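Local coordinates for SusD superfamily protein (Parabacteroides distasonis, PDB 3OTN) that is a putative outer-membrane protein of the SusD family that probably binds carbohydrate or another nutrient at the cell surface, at residues I275-L280 / K313-K318; K259-S264 / T348-L353; R266-S271 / Y334-F339. One frame throughout, in Å; residues are numbered along the deposited sequence.

Contact 1. Residues I275-L280 / K313-K318; sequences ISAYDL and KGHPSK
The ammonium of K318 joins the two loops by charge-assisted hydrogen bonding: its NZ gives one bond to S276 O at 2.8 Å and a second to Y278 O at 2.7 Å. The Y278 bond meets its carbonyl almost head-on, at 172°, whereas the nitrogen stands well above the carbonyl plane of S276. Bends at chi2 (-71°) and chi4 (63°) curl the lysine chain round to reach both oxygens, and E281 adds a salt bridge to NZ and a hydrogen bond to S276 OG.

Packing is led by H315. Its imidazole lies with one face over the backbone of A277, A277 CB reaching NE2 at 3.7 Å, while P316 CD covers the opposite face. Ring rotation is fixed at both nitrogens: ND1 accepts from S317 N at 3.1 Å and also bonds S317 OG, and NE2 is hydrogen-bonded to D346 O within helix 342-348. With an alanine here, the backbone and CB of A277 would probably lose the ring packed on them and D346 O its imidazole partner. A CA-H...O contact, I275 CA to K313 O at 3.6 Å, closes the other end.

With no strand pairing between 275-280 and 313-318, much of the specific polar grip probably comes from the K318 ammonium, its charge balanced by E281.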
loop_
_atom_site.group_PDB
_atom_site.type_symbol
_atom_site.label_atom_id
_atom_site.label_comp_id
_atom_site.label_asym_id
_atom_site.label_seq_id
_atom_site.Cartn_x
_atom_site.Cartn_y
_atom_site.Cartn_z
ATOM N N ILE A 275 -7.661 21.436 -15.242
ATOM C CA ILE A 275 -6.697 22.065 -14.328
ATOM C C ILE A 275 -5.233 21.693 -14.584
ATOM O O ILE A 275 -4.356 22.269 -13.955
ATOM C CB ILE A 275 -7.011 21.769 -12.813
ATOM C CG1 ILE A 275 -6.841 20.276 -12.456
ATOM C CG2 ILE A 275 -8.413 22.333 -12.466
ATOM C CD1 ILE A 275 -6.554 20.012 -10.932
ATOM N N SER A 276 -5.000 20.727 -15.475
ATOM C CA SER A 276 -3.697 20.105 -15.691
ATOM C C SER A 276 -3.231 20.101 -17.139
ATOM O O SER A 276 -3.998 20.402 -18.057
ATOM C CB SER A 276 -3.715 18.658 -15.204
ATOM O OG SER A 276 -4.241 17.797 -16.179
ATOM N N ALA A 277 -1.959 19.730 -17.305
ATOM C CA ALA A 277 -1.274 19.606 -18.611
ATOM C C ALA A 277 -1.586 18.269 -19.265
ATOM O O ALA A 277 -1.302 18.078 -20.431
ATOM C CB ALA A 277 0.262 19.735 -18.440
ATOM N N TYR A 278 -2.139 17.329 -18.503
ATOM C CA TYR A 278 -2.525 16.033 -19.058
ATOM C C TYR A 278 -3.641 16.202 -20.091
ATOM O O TYR A 278 -4.437 17.138 -19.995
ATOM C CB TYR A 278 -3.004 15.108 -17.954
ATOM C CG TYR A 278 -1.924 14.720 -16.974
ATOM C CD1 TYR A 278 -1.000 13.722 -17.292
ATOM C CD2 TYR A 278 -1.831 15.330 -15.723
ATOM C CE1 TYR A 278 0.021 13.367 -16.398
ATOM C CE2 TYR A 278 -0.829 14.973 -14.809
ATOM C CZ TYR A 278 0.100 13.988 -15.150
ATOM O OH TYR A 278 1.090 13.619 -14.227
ATOM N N ASP A 279 -3.724 15.300 -21.064
ATOM C CA ASP A 279 -4.826 15.409 -22.030
ATOM C C ASP A 279 -6.214 15.220 -21.388
ATOM O O ASP A 279 -7.195 15.799 -21.868
ATOM C CB ASP A 279 -4.625 14.542 -23.283
ATOM C CG ASP A 279 -4.449 13.085 -22.985
ATOM O OD1 ASP A 279 -4.488 12.684 -21.810
ATOM O OD2 ASP A 279 -4.275 12.320 -23.953
ATOM N N LEU A 280 -6.282 14.449 -20.294
ATOM C CA LEU A 280 -7.516 14.269 -19.513
ATOM C C LEU A 280 -7.224 13.918 -18.060
ATOM O O LEU A 280 -6.312 13.135 -17.770
ATOM C CB LEU A 280 -8.384 13.156 -20.116
ATOM C CG LEU A 280 -9.265 13.553 -21.341
ATOM C CD1 LEU A 280 -10.162 12.392 -21.785
ATOM C CD2 LEU A 280 -10.141 14.824 -21.095
ATOM N N LYS A 313 -6.545 26.511 -10.748
ATOM C CA LYS A 313 -6.728 27.372 -11.916
ATOM C C LYS A 313 -6.778 26.470 -13.133
ATOM O O LYS A 313 -6.177 25.394 -13.133
ATOM C CB LYS A 313 -5.565 28.359 -12.046
ATOM C CG LYS A 313 -5.313 29.226 -10.805
ATOM C CD LYS A 313 -4.361 30.419 -11.098
ATOM C CE LYS A 313 -3.867 31.076 -9.806
ATOM N NZ LYS A 313 -3.123 32.346 -10.036
ATOM N N GLY A 314 -7.499 26.897 -14.157
ATOM C CA GLY A 314 -7.509 26.190 -15.430
ATOM C C GLY A 314 -6.134 26.273 -16.075
ATOM O O GLY A 314 -5.459 27.288 -15.982
ATOM N N HIS A 315 -5.714 25.197 -16.721
ATOM C CA HIS A 315 -4.390 25.172 -17.346
ATOM C C HIS A 315 -4.458 25.988 -18.658
ATOM O O HIS A 315 -5.469 25.901 -19.356
ATOM C CB HIS A 315 -3.967 23.731 -17.619
ATOM C CG HIS A 315 -2.554 23.603 -18.073
ATOM N ND1 HIS A 315 -2.187 23.709 -19.401
ATOM C CD2 HIS A 315 -1.411 23.384 -17.383
ATOM C CE1 HIS A 315 -0.883 23.543 -19.512
ATOM N NE2 HIS A 315 -0.386 23.352 -18.302
ATOM N N PRO A 316 -3.411 26.778 -18.992
ATOM C CA PRO A 316 -3.454 27.595 -20.238
ATOM C C PRO A 316 -3.660 26.840 -21.558
ATOM O O PRO A 316 -4.081 27.443 -22.535
ATOM C CB PRO A 316 -2.088 28.290 -20.266
ATOM C CG PRO A 316 -1.586 28.230 -18.856
ATOM C CD PRO A 316 -2.158 26.993 -18.247
ATOM N N SER A 317 -3.371 25.544 -21.603
ATOM C CA SER A 317 -3.624 24.770 -22.827
ATOM C C SER A 317 -5.099 24.359 -22.983
ATOM O O SER A 317 -5.490 23.814 -24.023
ATOM C CB SER A 317 -2.776 23.497 -22.823
ATOM O OG SER A 317 -3.263 22.561 -21.864
ATOM N N LYS A 318 -5.893 24.563 -21.934
ATOM C CA LYS A 318 -7.247 24.046 -21.865
ATOM C C LYS A 318 -8.339 25.125 -21.995
ATOM O O LYS A 318 -9.491 24.780 -22.237
ATOM C CB LYS A 318 -7.425 23.280 -20.544
ATOM C CG LYS A 318 -6.463 22.096 -20.308
ATOM C CD LYS A 318 -6.746 20.910 -21.183
ATOM C CE LYS A 318 -5.876 19.694 -20.829
ATOM N NZ LYS A 318 -6.112 19.168 -19.432
#

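Contact 2. Residues K259-S264 / T348-L353; sequences KRHNES and TAKSDL. With EDO (1,2-ethanediol), chain P; EDO (1,2-ethanediol), chain K.
N262 buries more surface than any other residue of the contact, and its side chain can be followed outward from a backbone that is itself bonded: N262 N points almost straight, at 177°, to S351 O, 2.8 Å away. CB touches S351 OG at 3.6 Å and also lies near the carbonyl oxygen of L353. With CG anti to the backbone N (chi1 -176°), the amide is carried across toward L353, and there its two ends part. ND2 donates to L353 O at 2.8 Å, with that oxygen 19° out of the plane of the N262 amide. OD1 turns back to its own segment and receives the hydroxyl of S264 at 2.5 Å, in the carbonyl plane and on a lone pair. With both ends engaged, the buried amide has little freedom to flip.

The partner segment leaves helix 342-348 through two successive ST turns, the first starting on its last residue, T348, the second at S351. T348 OG1 accepts from K350 N, S351 OG from L353 N, and A349 leaves the helix with positive phi. S351 OG is also bonded to D341. A water bridges the two loops, donating to N262 O and E263 OE2 and accepting from S351 N at 2.9 Å; E263 OE1 forms a salt bridge with R266.

On the more exposed side, the chain of K350 runs alongside H261, pointing the same way. Its CB sits over one face of the imidazole in a CH-pi contact, 4.1 Å from the ring centroid, and its CD approaches H261 CE1 at 3.6 Å. H261 NE2 is bonded to L257 O.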
loop_
_atom_site.group_PDB
_atom_site.type_symbol
_atom_site.label_atom_id
_atom_site.label_comp_id
_atom_site.label_asym_id
_atom_site.label_seq_id
_atom_site.Cartn_x
_atom_site.Cartn_y
_atom_site.Cartn_z
ATOM N N LYS A 259 12.505 6.248 -16.998
ATOM C CA LYS A 259 11.781 4.955 -16.942
ATOM C C LYS A 259 10.248 5.127 -16.978
ATOM O O LYS A 259 9.754 5.780 -17.882
ATOM C CB LYS A 259 12.297 4.117 -15.775
ATOM C CG LYS A 259 13.820 3.961 -15.787
ATOM C CD LYS A 259 14.282 2.887 -14.815
ATOM C CE LYS A 259 15.800 2.788 -14.833
ATOM N NZ LYS A 259 16.272 1.555 -14.126
ATOM N N ARG A 260 9.494 4.531 -16.053
ATOM C CA ARG A 260 8.039 4.641 -16.055
ATOM C C ARG A 260 7.605 5.969 -15.396
ATOM O O ARG A 260 8.151 6.368 -14.339
ATOM C CB ARG A 260 7.429 3.429 -15.326
ATOM C CG ARG A 260 5.944 3.192 -15.587
ATOM C CD ARG A 260 5.521 1.750 -15.235
ATOM N NE ARG A 260 5.699 1.427 -13.820
ATOM C CZ ARG A 260 4.709 1.234 -12.953
ATOM N NH1 ARG A 260 3.446 1.297 -13.335
ATOM N NH2 ARG A 260 4.985 0.959 -11.693
ATOM N N HIS A 261 6.615 6.625 -16.002
ATOM C CA HIS A 261 6.031 7.842 -15.463
ATOM C C HIS A 261 4.871 7.437 -14.547
ATOM O O HIS A 261 4.202 6.418 -14.788
ATOM C CB HIS A 261 5.566 8.804 -16.580
ATOM C CG HIS A 261 6.651 9.154 -17.553
ATOM N ND1 HIS A 261 6.406 9.475 -18.868
ATOM C CD2 HIS A 261 7.999 9.132 -17.419
ATOM C CE1 HIS A 261 7.555 9.677 -19.492
ATOM N NE2 HIS A 261 8.539 9.470 -18.638
ATOM N N ASN A 262 4.645 8.221 -13.497
ATOM C CA ASN A 262 3.567 7.952 -12.530
ATOM C C ASN A 262 2.246 8.510 -13.065
ATOM O O ASN A 262 1.916 9.683 -12.864
ATOM C CB ASN A 262 3.892 8.563 -11.172
ATOM C CG ASN A 262 2.873 8.237 -10.133
ATOM O OD1 ASN A 262 1.789 7.764 -10.445
ATOM N ND2 ASN A 262 3.181 8.563 -8.886
ATOM N N GLU A 263 1.494 7.656 -13.745
ATOM C CA GLU A 263 0.205 8.051 -14.311
ATOM C C GLU A 263 -0.872 8.180 -13.257
ATOM O O GLU A 263 -1.848 8.836 -13.487
ATOM C CB GLU A 263 -0.226 7.104 -15.449
ATOM C CG GLU A 263 0.621 7.272 -16.751
ATOM C CD GLU A 263 0.526 8.687 -17.385
ATOM O OE1 GLU A 263 -0.529 8.991 -17.959
ATOM O OE2 GLU A 263 1.512 9.488 -17.343
ATOM N N SER A 264 -0.706 7.539 -12.100
ATOM C CA SER A 264 -1.694 7.611 -11.027
ATOM C C SER A 264 -1.929 9.023 -10.501
ATOM O O SER A 264 -2.982 9.281 -9.888
ATOM C CB SER A 264 -1.347 6.673 -9.870
ATOM O OG SER A 264 -0.237 7.101 -9.076
ATOM N N THR A 348 4.649 19.416 -17.126
ATOM C CA THR A 348 5.197 18.355 -17.965
ATOM C C THR A 348 4.271 17.209 -18.329
ATOM O O THR A 348 4.530 16.578 -19.324
ATOM C CB THR A 348 6.447 17.730 -17.320
ATOM O OG1 THR A 348 6.070 17.066 -16.116
ATOM C CG2 THR A 348 7.528 18.817 -17.029
ATOM N N ALA A 349 3.272 16.890 -17.496
ATOM C CA ALA A 349 2.414 15.698 -17.701
ATOM C C ALA A 349 3.218 14.388 -17.687
ATOM O O ALA A 349 2.830 13.391 -18.291
ATOM C CB ALA A 349 1.571 15.839 -19.024
ATOM N N LYS A 350 4.333 14.396 -16.942
ATOM C CA LYS A 350 5.227 13.257 -16.806
ATOM C C LYS A 350 5.760 13.235 -15.372
ATOM O O LYS A 350 6.828 13.802 -15.075
ATOM C CB LYS A 350 6.407 13.337 -17.793
ATOM C CG LYS A 350 6.072 13.287 -19.269
ATOM C CD LYS A 350 7.358 13.261 -20.093
ATOM C CE LYS A 350 7.104 13.378 -21.585
ATOM N NZ LYS A 350 8.370 13.507 -22.322
ATOM N N SER A 351 4.986 12.613 -14.487
ATOM C CA SER A 351 5.328 12.599 -13.083
ATOM C C SER A 351 6.416 11.605 -12.810
ATOM O O SER A 351 6.303 10.432 -13.196
ATOM C CB SER A 351 4.139 12.228 -12.222
ATOM O OG SER A 351 4.541 12.124 -10.867
ATOM N N ASP A 352 7.435 12.074 -12.089
ATOM C CA ASP A 352 8.513 11.225 -11.588
ATOM C C ASP A 352 8.443 11.110 -10.060
ATOM O O ASP A 352 9.458 10.925 -9.374
ATOM C CB ASP A 352 9.880 11.718 -12.092
ATOM C CG ASP A 352 10.167 13.168 -11.789
ATOM O OD1 ASP A 352 9.290 13.895 -11.284
ATOM O OD2 ASP A 352 11.307 13.604 -12.073
ATOM N N LEU A 353 7.220 11.167 -9.539
ATOM C CA LEU A 353 6.947 10.971 -8.102
ATOM C C LEU A 353 6.783 9.473 -7.785
ATOM O O LEU A 353 5.932 8.797 -8.369
ATOM C CB LEU A 353 5.672 11.742 -7.659
ATOM C CG LEU A 353 5.236 11.666 -6.195
ATOM C CD1 LEU A 353 6.274 12.272 -5.188
ATOM C CD2 LEU A 353 3.814 12.290 -5.989
HETATM C C1 EDO P . 15.294 11.239 -13.592
HETATM O O1 EDO P . 14.873 10.471 -14.753
HETATM C C2 EDO P . 14.290 12.314 -13.151
HETATM O O2 EDO P . 12.945 11.817 -13.029
HETATM C C1 EDO K . 8.973 -0.657 -10.148
HETATM O O1 EDO K . 9.516 0.069 -9.012
HETATM C C2 EDO K . 9.033 0.187 -11.431
HETATM O O2 EDO K . 7.943 1.118 -11.395
HETATM O O HOH W 1 2.465 11.266 -15.057
#

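Contact 3. Residues R266-S271 / Y334-F339; sequences RIFLPS and YYIYKF
F268 packs against I336 and F339 in the tight half of this buried contact. Its CZ meets F339 CD2 at 3.4 Å, that atom lying above one ring face toward the rim. The two rings meet obliquely, planes at 48° and centroids 5.1 Å apart. Nearer the backbone, F268 CD1 touches I336 CB at 3.8 Å, and F268 CB rests against the carbonyl oxygen of I336. A first torsion of -53° sets F268 CG anti to its carbonyl carbon, which turns the ring toward 334-339, where CD1 reaches I336 and CZ reaches F339. I267 CB lies over the opposite face of the F268 ring.

The segment 334-339 begins as the outer strand 334-336 of a three-stranded antiparallel sheet, whose central strand 308-312 pairs with it through Y335 and F309. The loop 266-271 packs beside this edge strand without direct backbone bonds to it, instead of adding another strand to the sheet, and F309 also touches both P270 and Y335.

Between the backbones the fit is looser. F268 O and I336 N are bridged by a water, which donates to the carbonyl at 2.7 Å and accepts from the amide at 2.8 Å, satisfying two buried polar atoms that do not bond each other directly. Beyond the water, apolar contact resumes: P270 CB sits over one face of the Y335 ring in a CH-pi contact, 3.8 Å from the centroid and 20° off the normal. The phenol oxygen of Y335 continues past the proline to a hydrogen bond with E58.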
loop_
_atom_site.group_PDB
_atom_site.type_symbol
_atom_site.label_atom_id
_atom_site.label_comp_id
_atom_site.label_asym_id
_atom_site.label_seq_id
_atom_site.Cartn_x
_atom_site.Cartn_y
_atom_site.Cartn_z
ATOM N N ARG A 266 -2.888 11.424 -12.138
ATOM C CA ARG A 266 -4.122 11.855 -12.841
ATOM C C ARG A 266 -5.424 11.296 -12.243
ATOM O O ARG A 266 -6.508 11.849 -12.481
ATOM C CB ARG A 266 -4.074 11.360 -14.301
ATOM C CG ARG A 266 -2.957 11.876 -15.134
ATOM C CD ARG A 266 -2.752 11.013 -16.397
ATOM N NE ARG A 266 -3.742 11.340 -17.396
ATOM C CZ ARG A 266 -3.736 10.929 -18.665
ATOM N NH1 ARG A 266 -2.780 10.140 -19.136
ATOM N NH2 ARG A 266 -4.726 11.316 -19.472
ATOM N N ILE A 267 -5.305 10.187 -11.526
ATOM C CA ILE A 267 -6.423 9.493 -10.843
ATOM C C ILE A 267 -7.164 10.391 -9.854
ATOM O O ILE A 267 -8.395 10.320 -9.747
ATOM C CB ILE A 267 -5.875 8.206 -10.104
ATOM C CG1 ILE A 267 -5.459 7.126 -11.123
ATOM C CG2 ILE A 267 -6.835 7.588 -9.097
ATOM C CD1 ILE A 267 -6.562 6.558 -11.846
ATOM N N PHE A 268 -6.404 11.230 -9.150
ATOM C CA PHE A 268 -6.928 12.088 -8.085
ATOM C C PHE A 268 -7.465 13.430 -8.552
ATOM O O PHE A 268 -8.151 14.121 -7.794
ATOM C CB PHE A 268 -5.834 12.342 -7.049
ATOM C CG PHE A 268 -5.201 11.084 -6.525
ATOM C CD1 PHE A 268 -5.779 10.373 -5.497
ATOM C CD2 PHE A 268 -4.033 10.599 -7.088
ATOM C CE1 PHE A 268 -5.201 9.195 -5.018
ATOM C CE2 PHE A 268 -3.455 9.430 -6.623
ATOM C CZ PHE A 268 -4.036 8.727 -5.583
ATOM N N LEU A 269 -7.198 13.789 -9.803
ATOM C CA LEU A 269 -7.489 15.124 -10.296
ATOM C C LEU A 269 -8.945 15.136 -10.722
ATOM O O LEU A 269 -9.404 14.124 -11.218
ATOM C CB LEU A 269 -6.592 15.469 -11.491
ATOM C CG LEU A 269 -5.068 15.457 -11.300
ATOM C CD1 LEU A 269 -4.297 15.782 -12.617
ATOM C CD2 LEU A 269 -4.699 16.383 -10.182
ATOM N N PRO A 270 -9.679 16.249 -10.508
ATOM C CA PRO A 270 -11.121 16.319 -10.847
ATOM C C PRO A 270 -11.402 16.031 -12.298
ATOM O O PRO A 270 -10.764 16.621 -13.168
ATOM C CB PRO A 270 -11.524 17.781 -10.485
ATOM C CG PRO A 270 -10.263 18.500 -10.233
ATOM C CD PRO A 270 -9.236 17.477 -9.833
ATOM N N SER A 271 -12.345 15.132 -12.552
ATOM C CA SER A 271 -12.584 14.617 -13.900
ATOM C C SER A 271 -12.906 15.697 -14.919
ATOM O O SER A 271 -13.715 16.589 -14.646
ATOM C CB SER A 271 -13.733 13.604 -13.930
ATOM O OG SER A 271 -13.732 12.913 -15.185
ATOM N N TYR A 334 -14.345 18.351 -2.405
ATOM C CA TYR A 334 -13.003 17.981 -1.968
ATOM C C TYR A 334 -12.356 17.007 -2.953
ATOM O O TYR A 334 -12.987 16.069 -3.435
ATOM C CB TYR A 334 -13.030 17.335 -0.586
ATOM C CG TYR A 334 -13.688 18.182 0.497
ATOM C CD1 TYR A 334 -13.108 19.371 0.927
ATOM C CD2 TYR A 334 -14.841 17.734 1.151
ATOM C CE1 TYR A 334 -13.694 20.131 1.955
ATOM C CE2 TYR A 334 -15.436 18.482 2.163
ATOM C CZ TYR A 334 -14.856 19.670 2.574
ATOM O OH TYR A 334 -15.469 20.382 3.599
ATOM N N TYR A 335 -11.078 17.243 -3.230
ATOM C CA TYR A 335 -10.257 16.324 -3.997
ATOM C C TYR A 335 -8.952 16.069 -3.257
ATOM O O TYR A 335 -8.510 16.904 -2.441
ATOM C CB TYR A 335 -10.007 16.894 -5.379
ATOM C CG TYR A 335 -11.284 16.988 -6.173
ATOM C CD1 TYR A 335 -11.700 15.918 -6.973
ATOM C CD2 TYR A 335 -12.116 18.116 -6.083
ATOM C CE1 TYR A 335 -12.917 15.969 -7.682
ATOM C CE2 TYR A 335 -13.336 18.176 -6.789
ATOM C CZ TYR A 335 -13.721 17.102 -7.588
ATOM O OH TYR A 335 -14.899 17.148 -8.297
ATOM N N ILE A 336 -8.358 14.910 -3.523
ATOM C CA ILE A 336 -7.077 14.556 -2.935
ATOM C C ILE A 336 -5.935 15.318 -3.592
ATOM O O ILE A 336 -5.711 15.204 -4.789
ATOM C CB ILE A 336 -6.822 13.046 -2.966
ATOM C CG1 ILE A 336 -7.839 12.338 -2.051
ATOM C CG2 ILE A 336 -5.370 12.783 -2.464
ATOM C CD1 ILE A 336 -8.244 10.892 -2.475
ATOM N N TYR A 337 -5.245 16.106 -2.768
ATOM C CA TYR A 337 -4.053 16.873 -3.115
ATOM C C TYR A 337 -2.769 16.216 -2.611
ATOM O O TYR A 337 -1.673 16.632 -2.997
ATOM C CB TYR A 337 -4.148 18.272 -2.473
ATOM C CG TYR A 337 -3.307 19.351 -3.100
ATOM C CD1 TYR A 337 -3.544 19.786 -4.404
ATOM C CD2 TYR A 337 -2.262 19.966 -2.382
ATOM C CE1 TYR A 337 -2.771 20.816 -4.980
ATOM C CE2 TYR A 337 -1.488 20.988 -2.973
ATOM C CZ TYR A 337 -1.760 21.408 -4.255
ATOM O OH TYR A 337 -1.005 22.411 -4.828
ATOM N N LYS A 338 -2.899 15.165 -1.795
ATOM C CA LYS A 338 -1.748 14.497 -1.132
ATOM C C LYS A 338 -0.607 14.090 -2.086
ATOM O O LYS A 338 0.584 14.157 -1.730
ATOM C CB LYS A 338 -2.293 13.300 -0.366
ATOM C CG LYS A 338 -1.406 12.651 0.609
ATOM C CD LYS A 338 -2.227 11.700 1.484
ATOM C CE LYS A 338 -1.327 10.891 2.341
ATOM N NZ LYS A 338 -2.036 10.105 3.372
ATOM N N PHE A 339 -0.968 13.766 -3.322
ATOM C CA PHE A 339 -0.027 13.260 -4.328
ATOM C C PHE A 339 0.092 14.174 -5.548
ATOM O O PHE A 339 0.464 13.724 -6.601
ATOM C CB PHE A 339 -0.481 11.865 -4.749
ATOM C CG PHE A 339 -0.775 10.952 -3.578
ATOM C CD1 PHE A 339 0.232 10.617 -2.682
ATOM C CD2 PHE A 339 -2.054 10.441 -3.364
ATOM C CE1 PHE A 339 -0.016 9.758 -1.606
ATOM C CE2 PHE A 339 -2.309 9.586 -2.284
ATOM C CZ PHE A 339 -1.280 9.244 -1.419
HETATM O O HOH W 2 -9.347 13.198 -5.551
#

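The three contacts lie on one side of the chain's centre, with their own centres about 14 to 16 Å apart. All draw their first segment from the long loop region between strands 249-253 and 286-287, in the order contact 2, contact 3, contact 1; the second segments follow in reverse, at 313-318, 334-339 and 348-353, so the closures are nested. Contact 1 follows strand 308-312, contact 3 uses its sheet neighbour 334-336, and contact 2 follows helix 342-348. R266 ties contacts 1 and 3 through a salt bridge to D279, while Y278 packs on A349 of contact 2. The irregular region thus packs against the sheet edge and the loops after strand 308-312 and helix 342-348.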